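Local coordinates for protein prolyl oligopeptidase (Novosphingobium capsulatum, PDB 1YR2) that probably hydrolyses oligopeptides on the carboxyl side of proline and, less commonly, alanine, as a serine endopeptidase of the prolyl oligopeptidase family, at residues Q243-L247 with Q258-A262; G279-I284 with V296-V301. All blocks are in the same frame, centred on the assembly; numbering follows the deposited sequence.

Interaction 1: Q243-L247 with Q258-A262; sequences QTVWL and QPVFA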
loop_
_atom_site.group_PDB
_atom_site.type_symbol
_atom_site.label_atom_id
_atom_site.label_comp_id
_atom_site.label_asym_id
_atom_site.label_seq_id
_atom_site.Cartn_x
_atom_site.Cartn_y
_atom_site.Cartn_z
ATOM N N GLN A 243 2.902 -3.196 30.764
ATOM C CA GLN A 243 1.611 -2.778 30.299
ATOM C C GLN A 243 0.493 -3.623 30.966
ATOM O O GLN A 243 0.612 -4.851 31.143
ATOM C CB GLN A 243 1.528 -2.911 28.783
ATOM C CG GLN A 243 0.212 -2.346 28.226
ATOM C CD GLN A 243 0.136 -2.367 26.693
ATOM O OE1 GLN A 243 0.478 -3.377 26.061
ATOM N NE2 GLN A 243 -0.286 -1.223 26.098
ATOM N N THR A 244 -0.572 -2.974 31.379
ATOM C CA THR A 244 -1.683 -3.656 32.076
ATOM C C THR A 244 -3.051 -3.263 31.512
ATOM O O THR A 244 -3.220 -2.162 31.044
ATOM C CB THR A 244 -1.626 -3.443 33.604
ATOM O OG1 THR A 244 -1.604 -2.048 33.894
ATOM C CG2 THR A 244 -0.325 -3.923 34.159
ATOM N N VAL A 245 -3.980 -4.209 31.515
ATOM C CA VAL A 245 -5.350 -4.008 31.045
ATOM C C VAL A 245 -6.202 -3.673 32.273
ATOM O O VAL A 245 -6.097 -4.366 33.270
ATOM C CB VAL A 245 -5.883 -5.248 30.335
ATOM C CG1 VAL A 245 -7.334 -5.006 29.836
ATOM C CG2 VAL A 245 -5.016 -5.614 29.207
ATOM N N TRP A 246 -6.951 -2.569 32.190
ATOM C CA TRP A 246 -7.878 -2.073 33.215
ATOM C C TRP A 246 -9.275 -1.839 32.654
ATOM O O TRP A 246 -9.455 -1.717 31.427
ATOM C CB TRP A 246 -7.378 -0.756 33.771
ATOM C CG TRP A 246 -6.088 -0.811 34.461
ATOM C CD1 TRP A 246 -4.830 -1.003 33.904
ATOM C CD2 TRP A 246 -5.873 -0.665 35.874
ATOM N NE1 TRP A 246 -3.872 -0.982 34.893
ATOM C CE2 TRP A 246 -4.474 -0.751 36.102
ATOM C CE3 TRP A 246 -6.734 -0.454 36.984
ATOM C CZ2 TRP A 246 -3.915 -0.651 37.383
ATOM C CZ3 TRP A 246 -6.186 -0.354 38.236
ATOM C CH2 TRP A 246 -4.781 -0.456 38.437
ATOM N N LEU A 247 -10.241 -1.721 33.574
ATOM C CA LEU A 247 -11.646 -1.470 33.261
ATOM C C LEU A 247 -11.995 -0.140 33.899
ATOM O O LEU A 247 -11.849 0.050 35.113
ATOM C CB LEU A 247 -12.566 -2.569 33.786
ATOM C CG LEU A 247 -14.061 -2.430 33.521
ATOM C CD1 LEU A 247 -14.304 -2.598 32.013
ATOM C CD2 LEU A 247 -14.856 -3.437 34.317
ATOM N N GLN A 258 -10.490 -0.800 37.802
ATOM C CA GLN A 258 -10.259 -2.154 38.262
ATOM C C GLN A 258 -9.207 -2.831 37.316
ATOM O O GLN A 258 -9.432 -2.848 36.126
ATOM C CB GLN A 258 -11.592 -2.862 38.126
ATOM C CG GLN A 258 -11.639 -4.380 38.412
ATOM C CD GLN A 258 -13.065 -4.908 38.275
ATOM O OE1 GLN A 258 -13.986 -4.295 38.813
ATOM N NE2 GLN A 258 -13.259 -6.005 37.511
ATOM N N PRO A 259 -8.125 -3.393 37.838
ATOM C CA PRO A 259 -7.147 -4.132 37.042
ATOM C C PRO A 259 -7.756 -5.419 36.483
ATOM O O PRO A 259 -8.496 -6.101 37.176
ATOM C CB PRO A 259 -6.034 -4.445 38.034
ATOM C CG PRO A 259 -6.576 -4.210 39.361
ATOM C CD PRO A 259 -7.794 -3.404 39.278
ATOM N N VAL A 260 -7.490 -5.727 35.222
ATOM C CA VAL A 260 -8.040 -6.924 34.575
ATOM C C VAL A 260 -6.977 -7.935 34.240
ATOM O O VAL A 260 -7.165 -9.130 34.480
ATOM C CB VAL A 260 -8.792 -6.534 33.289
ATOM C CG1 VAL A 260 -9.281 -7.781 32.546
ATOM C CG2 VAL A 260 -9.978 -5.669 33.649
ATOM N N PHE A 261 -5.843 -7.475 33.695
ATOM C CA PHE A 261 -4.791 -8.402 33.274
ATOM C C PHE A 261 -3.411 -7.768 33.255
ATOM O O PHE A 261 -3.243 -6.638 32.782
ATOM C CB PHE A 261 -5.068 -8.945 31.871
ATOM C CG PHE A 261 -4.239 -10.149 31.512
ATOM C CD1 PHE A 261 -4.373 -11.338 32.220
ATOM C CD2 PHE A 261 -3.288 -10.088 30.487
ATOM C CE1 PHE A 261 -3.612 -12.402 31.930
ATOM C CE2 PHE A 261 -2.536 -11.201 30.179
ATOM C CZ PHE A 261 -2.687 -12.334 30.883
ATOM N N ALA A 262 -2.454 -8.538 33.755
ATOM C CA ALA A 262 -1.044 -8.212 33.711
ATOM C C ALA A 262 -0.217 -9.491 33.653
ATOM O O ALA A 262 -0.707 -10.552 34.057
ATOM C CB ALA A 262 -0.653 -7.403 34.930
#
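W246 reaches P259 because a chi1 of -63° sets its CG on the side of its backbone N, opposite the carbonyl carbon, and a chi2 of 71° swings the six-membered ring over to the neighbouring strand. There the proline lies across one face: P259 CB sits 4.0 Å from the centroid of the W246 six-membered ring, only 8° off the ring normal, a CH-pi contact, while P259 CD comes within 3.6 Å of W246 CZ3. The other end of the indole is tied to its own strand, W246 NE1 donating to T244 OG1 at 2.7 Å with the hydroxyl somewhat out of the ring plane. With an alanine at this position, P259 would probably lose its aromatic cover and T244 OG1 this donor. On the face opposite W246 and P259, V245 CB meets F261 CB at 4.1 Å. V260, the extra residue, has its CB directed toward the partner strand, 4.0 Å from V245 CG1, and its CG2 touches L247 CB. The backbone explains this intrusion. V245 O is gripped by two donors, V260 N at 2.8 Å and F261 N at 3.1 Å, both arriving from the same face of its carbonyl plane, while V245 N returns a nearly straight bond to F261 O. Beyond the irregularity, L247 and Q258 pair through reciprocal N-H to O bonds. Strand 221-226 flanks 244-247 on its other side, and the amide of Q258 turns to R249 further along the hairpin. Two residues facing one is the mark of a classic beta bulge, here set in the antiparallel hairpin that makes the last two strands of a four-stranded beta-propeller blade.

Interaction 2: G279-I284 with V296-V301; sequences GRWVVI and VHVARV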
loop_
_atom_site.group_PDB
_atom_site.type_symbol
_atom_site.label_atom_id
_atom_site.label_comp_id
_atom_site.label_asym_id
_atom_site.label_seq_id
_atom_site.Cartn_x
_atom_site.Cartn_y
_atom_site.Cartn_z
ATOM N N GLY A 279 -20.922 -9.181 23.699
ATOM C CA GLY A 279 -20.497 -8.781 25.013
ATOM C C GLY A 279 -20.136 -9.935 25.936
ATOM O O GLY A 279 -19.874 -9.712 27.122
ATOM N N ARG A 280 -20.056 -11.136 25.379
ATOM C CA ARG A 280 -19.926 -12.353 26.169
ATOM C C ARG A 280 -18.515 -12.745 26.613
ATOM O O ARG A 280 -18.368 -13.481 27.600
ATOM C CB ARG A 280 -20.543 -13.525 25.401
ATOM C CG ARG A 280 -22.073 -13.553 25.435
ATOM C CD ARG A 280 -22.640 -14.610 24.541
ATOM N NE ARG A 280 -23.271 -15.800 25.155
ATOM C CZ ARG A 280 -22.876 -16.451 26.229
ATOM N NH1 ARG A 280 -21.860 -16.064 26.954
ATOM N NH2 ARG A 280 -23.515 -17.528 26.593
ATOM N N TRP A 281 -17.508 -12.335 25.853
ATOM C CA TRP A 281 -16.108 -12.711 26.088
ATOM C C TRP A 281 -15.164 -11.519 25.935
ATOM O O TRP A 281 -15.260 -10.759 24.951
ATOM C CB TRP A 281 -15.692 -13.802 25.130
ATOM C CG TRP A 281 -16.322 -15.098 25.459
ATOM C CD1 TRP A 281 -17.482 -15.607 24.928
ATOM C CD2 TRP A 281 -15.882 -16.044 26.444
ATOM N NE1 TRP A 281 -17.763 -16.818 25.521
ATOM C CE2 TRP A 281 -16.804 -17.089 26.468
ATOM C CE3 TRP A 281 -14.769 -16.112 27.311
ATOM C CZ2 TRP A 281 -16.656 -18.196 27.324
ATOM C CZ3 TRP A 281 -14.647 -17.168 28.162
ATOM C CH2 TRP A 281 -15.570 -18.215 28.147
ATOM N N VAL A 282 -14.268 -11.375 26.914
ATOM C CA VAL A 282 -13.059 -10.527 26.784
ATOM C C VAL A 282 -11.952 -11.401 26.209
ATOM O O VAL A 282 -11.777 -12.547 26.624
ATOM C CB VAL A 282 -12.639 -9.960 28.148
ATOM C CG1 VAL A 282 -11.367 -9.167 28.097
ATOM C CG2 VAL A 282 -13.777 -9.099 28.713
ATOM N N VAL A 283 -11.228 -10.868 25.229
ATOM C CA VAL A 283 -10.131 -11.557 24.593
ATOM C C VAL A 283 -8.927 -10.645 24.631
ATOM O O VAL A 283 -8.945 -9.473 24.162
ATOM C CB VAL A 283 -10.461 -11.944 23.147
ATOM C CG1 VAL A 283 -9.307 -12.675 22.461
ATOM C CG2 VAL A 283 -11.731 -12.786 23.129
ATOM N N ILE A 284 -7.874 -11.157 25.227
ATOM C CA ILE A 284 -6.653 -10.379 25.374
ATOM C C ILE A 284 -5.573 -11.028 24.496
ATOM O O ILE A 284 -5.263 -12.205 24.632
ATOM C CB ILE A 284 -6.213 -10.298 26.840
ATOM C CG1 ILE A 284 -7.277 -9.554 27.635
ATOM C CG2 ILE A 284 -4.858 -9.598 26.942
ATOM C CD1 ILE A 284 -7.153 -9.738 29.068
ATOM N N VAL A 296 -3.024 -15.663 23.675
ATOM C CA VAL A 296 -4.431 -15.312 23.798
ATOM C C VAL A 296 -4.901 -15.740 25.155
ATOM O O VAL A 296 -4.702 -16.933 25.528
ATOM C CB VAL A 296 -5.314 -16.003 22.676
ATOM C CG1 VAL A 296 -6.805 -15.576 22.834
ATOM C CG2 VAL A 296 -4.825 -15.638 21.284
ATOM N N HIS A 297 -5.473 -14.797 25.916
ATOM C CA HIS A 297 -6.192 -15.083 27.134
ATOM C C HIS A 297 -7.667 -14.672 26.986
ATOM O O HIS A 297 -7.979 -13.740 26.220
ATOM C CB HIS A 297 -5.594 -14.345 28.325
ATOM C CG HIS A 297 -4.240 -14.833 28.724
ATOM N ND1 HIS A 297 -3.113 -14.605 27.973
ATOM C CD2 HIS A 297 -3.842 -15.579 29.789
ATOM C CE1 HIS A 297 -2.071 -15.169 28.573
ATOM N NE2 HIS A 297 -2.487 -15.777 29.670
ATOM N N VAL A 298 -8.570 -15.385 27.664
ATOM C CA VAL A 298 -10.005 -15.085 27.558
ATOM C C VAL A 298 -10.640 -15.001 28.945
ATOM O O VAL A 298 -10.134 -15.572 29.894
ATOM C CB VAL A 298 -10.777 -16.110 26.697
ATOM C CG1 VAL A 298 -10.222 -16.094 25.286
ATOM C CG2 VAL A 298 -10.744 -17.499 27.302
ATOM N N ALA A 299 -11.733 -14.259 29.046
ATOM C CA ALA A 299 -12.489 -14.184 30.273
ATOM C C ALA A 299 -13.928 -14.086 29.924
ATOM O O ALA A 299 -14.340 -13.254 29.130
ATOM C CB ALA A 299 -12.089 -13.006 31.101
ATOM N N ARG A 300 -14.710 -14.928 30.562
ATOM C CA ARG A 300 -16.163 -14.904 30.433
ATOM C C ARG A 300 -16.811 -13.687 31.136
ATOM O O ARG A 300 -16.535 -13.384 32.304
ATOM C CB ARG A 300 -16.724 -16.219 31.003
ATOM C CG ARG A 300 -18.205 -16.377 30.903
ATOM C CD ARG A 300 -18.699 -17.678 31.581
ATOM N NE ARG A 300 -18.126 -18.857 30.931
ATOM C CZ ARG A 300 -18.718 -19.610 30.004
ATOM N NH1 ARG A 300 -19.962 -19.369 29.594
ATOM N NH2 ARG A 300 -18.061 -20.646 29.499
ATOM N N VAL A 301 -17.718 -13.022 30.433
ATOM C CA VAL A 301 -18.494 -11.915 30.997
ATOM C C VAL A 301 -19.911 -12.435 31.292
ATOM O O VAL A 301 -20.564 -13.015 30.433
ATOM C CB VAL A 301 -18.563 -10.724 30.037
ATOM C CG1 VAL A 301 -19.283 -9.541 30.676
ATOM C CG2 VAL A 301 -17.179 -10.316 29.588
HETATM O O HOH W 1 -2.703 -12.925 25.729
#
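I284 O accepts two hydrogen bonds: H297 N donates to it at 2.9 Å, and a water donates the second. The same water lies 2.8 Å from H297 ND1, at the edge of the imidazole and in its plane, so it links the histidine ring back to the partner strand. In return I284 N makes a straight bond to H297 O, 2.8 Å long. V282 and A299 repeat the reciprocal pairing, and V301 N extends the ladder to R280 O.

At the R280 end, W281 lies against R300. R300 CB sits 3.9 Å from the centroid of the W281 six-membered ring, over its face, and the arginine chain, bent at chi3 (-62°), carries the guanidinium to the CZ2 and CH2 side of the six-membered ring. W281 CZ2 then lies over a face of that group, 3.6 Å from R300 NH2, with the two planes 66° apart. D328, outside both segments, accepts from W281 NE1 and forms a salt bridge with R280; it reaches R300 NH1 only weakly, at long range. V298 CG2 adds an apolar touch at W281 CZ3, while V282 CG2 meets V301 CG2 at 3.7 Å on the other face.

Reciprocal amide bonds thus join the two strands, with V283 and V298 on the W281 face and V282, A299 and I284 on the other, and D328, close to both arginines, probably offsets the like charges of R280 and R300.

Overall arrangement
Interactions 1 and 2 come in series along the chain, their centres about 13 Å apart, and both belong to the N-terminal beta-propeller region. Each is a hairpin of a four-stranded antiparallel sheet, but the place differs: interaction 1 joins the third strand to the outermost strand 258-261, whereas interaction 2 joins the two middle strands of the next sheet. In sequence, strand 270-275, the first of that second sheet, separates them. The sheets pack directly, F261 CB lying 3.6 Å from I284 CD1 and the F261 ring meeting that of H297. This packing joins two consecutive blades of the propeller, with the centres of the contacts about 33 to 34 Å from the centre of the chain.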